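Local atomic coordinates of interleukin-15 receptor alpha chain (Mus musculus, PDB entry 2PSM), a protein that probably binds interleukin-15 through its extracellular sushi domain, as the alpha subunit of the cytokine's receptor. Residues 18-23 with 69-74. Residues are numbered along the deposited sequence; the frame is centred on the assembly and turned at random.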
loop_
_atom_site.group_PDB
_atom_site.type_symbol
_atom_site.label_atom_id
_atom_site.label_comp_id
_atom_site.label_asym_id
_atom_site.label_seq_id
_atom_site.Cartn_x
_atom_site.Cartn_y
_atom_site.Cartn_z
ATOM N N GLU B 18 -4.949 11.645 14.941
ATOM C CA GLU B 18 -6.380 11.943 15.033
ATOM C C GLU B 18 -7.279 10.789 14.565
ATOM O O GLU B 18 -7.107 10.253 13.464
ATOM C CB GLU B 18 -6.705 13.215 14.234
ATOM C CG GLU B 18 -8.171 13.633 14.318
ATOM C CD GLU B 18 -8.470 14.952 13.615
ATOM O OE1 GLU B 18 -8.070 15.118 12.442
ATOM O OE2 GLU B 18 -9.122 15.821 14.235
ATOM N N HIS B 19 -8.234 10.412 15.415
ATOM C CA HIS B 19 -9.188 9.340 15.121
ATOM C C HIS B 19 -8.516 7.971 15.102
ATOM O O HIS B 19 -8.945 7.055 14.394
ATOM C CB HIS B 19 -9.878 9.610 13.779
ATOM C CG HIS B 19 -10.633 10.902 13.744
ATOM N ND1 HIS B 19 -10.702 11.695 12.618
ATOM C CD2 HIS B 19 -11.343 11.544 14.701
ATOM C CE1 HIS B 19 -11.420 12.772 12.884
ATOM N NE2 HIS B 19 -11.820 12.704 14.141
ATOM N N ALA B 20 -7.468 7.834 15.901
ATOM C CA ALA B 20 -6.731 6.586 15.981
ATOM C C ALA B 20 -6.172 6.423 17.379
ATOM O O ALA B 20 -5.994 7.399 18.105
ATOM C CB ALA B 20 -5.592 6.590 14.970
ATOM N N ASP B 21 -5.897 5.178 17.746
ATOM C CA ASP B 21 -5.322 4.859 19.042
ATOM C C ASP B 21 -4.201 3.857 18.788
ATOM O O ASP B 21 -4.100 3.277 17.699
ATOM C CB ASP B 21 -6.382 4.238 19.965
ATOM N N ILE B 22 -3.357 3.659 19.790
ATOM C CA ILE B 22 -2.269 2.710 19.665
ATOM C C ILE B 22 -1.883 2.158 21.027
ATOM O O ILE B 22 -1.828 2.886 22.018
ATOM C CB ILE B 22 -1.029 3.352 19.000
ATOM C CG1 ILE B 22 0.050 2.289 18.785
ATOM C CG2 ILE B 22 -0.511 4.501 19.854
ATOM C CD1 ILE B 22 1.229 2.765 17.941
ATOM N N ARG B 23 -1.649 0.854 21.064
ATOM C CA ARG B 23 -1.243 0.164 22.278
ATOM C C ARG B 23 0.092 -0.489 21.952
ATOM O O ARG B 23 0.141 -1.555 21.343
ATOM C CB ARG B 23 -2.276 -0.888 22.657
ATOM N N LEU B 69 0.027 7.774 8.587
ATOM C CA LEU B 69 -1.374 7.449 8.801
ATOM C C LEU B 69 -2.358 8.606 8.758
ATOM O O LEU B 69 -2.118 9.686 9.296
ATOM C CB LEU B 69 -1.561 6.734 10.140
ATOM C CG LEU B 69 -3.028 6.397 10.454
ATOM C CD1 LEU B 69 -3.554 5.398 9.416
ATOM C CD2 LEU B 69 -3.139 5.828 11.866
ATOM N N LYS B 70 -3.491 8.337 8.132
ATOM C CA LYS B 70 -4.576 9.291 8.025
ATOM C C LYS B 70 -5.846 8.459 8.173
ATOM O O LYS B 70 -6.097 7.552 7.375
ATOM C CB LYS B 70 -4.533 9.987 6.669
ATOM C CG LYS B 70 -5.796 10.725 6.274
ATOM C CD LYS B 70 -6.042 11.968 7.110
ATOM C CE LYS B 70 -7.221 12.755 6.556
ATOM N NZ LYS B 70 -7.429 14.032 7.296
ATOM N N CYS B 71 -6.622 8.741 9.219
ATOM C CA CYS B 71 -7.863 8.017 9.454
ATOM C C CYS B 71 -9.045 8.876 9.026
ATOM O O CYS B 71 -9.304 9.932 9.616
ATOM C CB CYS B 71 -8.009 7.658 10.930
ATOM S SG CYS B 71 -6.811 6.455 11.579
ATOM N N ILE B 72 -9.762 8.422 8.003
ATOM C CA ILE B 72 -10.913 9.155 7.499
ATOM C C ILE B 72 -12.228 8.435 7.798
ATOM O O ILE B 72 -12.247 7.246 8.127
ATOM C CB ILE B 72 -10.817 9.364 5.973
ATOM C CG1 ILE B 72 -10.850 8.011 5.258
ATOM C CG2 ILE B 72 -9.533 10.118 5.633
ATOM C CD1 ILE B 72 -11.116 8.099 3.755
ATOM N N ARG B 73 -13.328 9.168 7.668
ATOM C CA ARG B 73 -14.650 8.615 7.908
ATOM C C ARG B 73 -14.926 7.447 6.979
ATOM O O ARG B 73 -14.781 7.562 5.762
ATOM C CB ARG B 73 -15.715 9.689 7.698
ATOM C CG ARG B 73 -15.661 10.810 8.718
ATOM C CD ARG B 73 -16.807 11.789 8.528
ATOM N NE ARG B 73 -16.814 12.809 9.572
ATOM C CZ ARG B 73 -17.732 13.764 9.679
ATOM N NH1 ARG B 73 -18.726 13.835 8.803
ATOM N NH2 ARG B 73 -17.658 14.648 10.667
ATOM N N ASP B 74 -15.313 6.320 7.566
ATOM C CA ASP B 74 -15.639 5.122 6.803
ATOM C C ASP B 74 -16.641 5.530 5.718
ATOM O O ASP B 74 -17.738 5.986 6.027
ATOM C CB ASP B 74 -16.276 4.086 7.729
ATOM C CG ASP B 74 -16.515 2.760 7.045
ATOM O OD1 ASP B 74 -16.756 2.754 5.819
ATOM O OD2 ASP B 74 -16.471 1.723 7.738
HETATM O O HOH W 1 -6.102 10.889 10.963
#
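Cys-71 SG packs against Ala-20 CB at 3.6 Å. The same methyl also touches a branch of Leu-69, CB to CD2 at 4.0 Å, so Ala-20 sits on a small apolar patch made by the two side chains. Cys-71 CB lies 3.9 Å from His-19 CB and also touches the carbonyl O of Glu-18. With SG anti to its own carbonyl carbon (chi1 -67°), the sulfur of Cys-71 meets the carbonyl O of His-19 as well as the Ala-20 methyl, SG to O at 3.6 Å. The polar link between the segments is a water, which donates to Glu-18 O and accepts from Cys-71 N, both at 2.8 Å. The His-19 ring turns its edge to Cys-71 O, too far for a bond at 3.8 Å from ND1, while Glu-18 CG lies over the centre of one face, 3.5 Å above the ring plane. Phe-41 stacks with this imidazole, and Leu-69 is backed by Tyr-35 and Ile-17. Behind the contact, strand 71-73 pairs with strand 41-43 and strand 20-21 with strand 32-37, which carries Cys-37 at its end. The Cys-37 to Cys-71 disulfide, one of the two that define the sushi (SCR) fold, therefore ties the two sheets together.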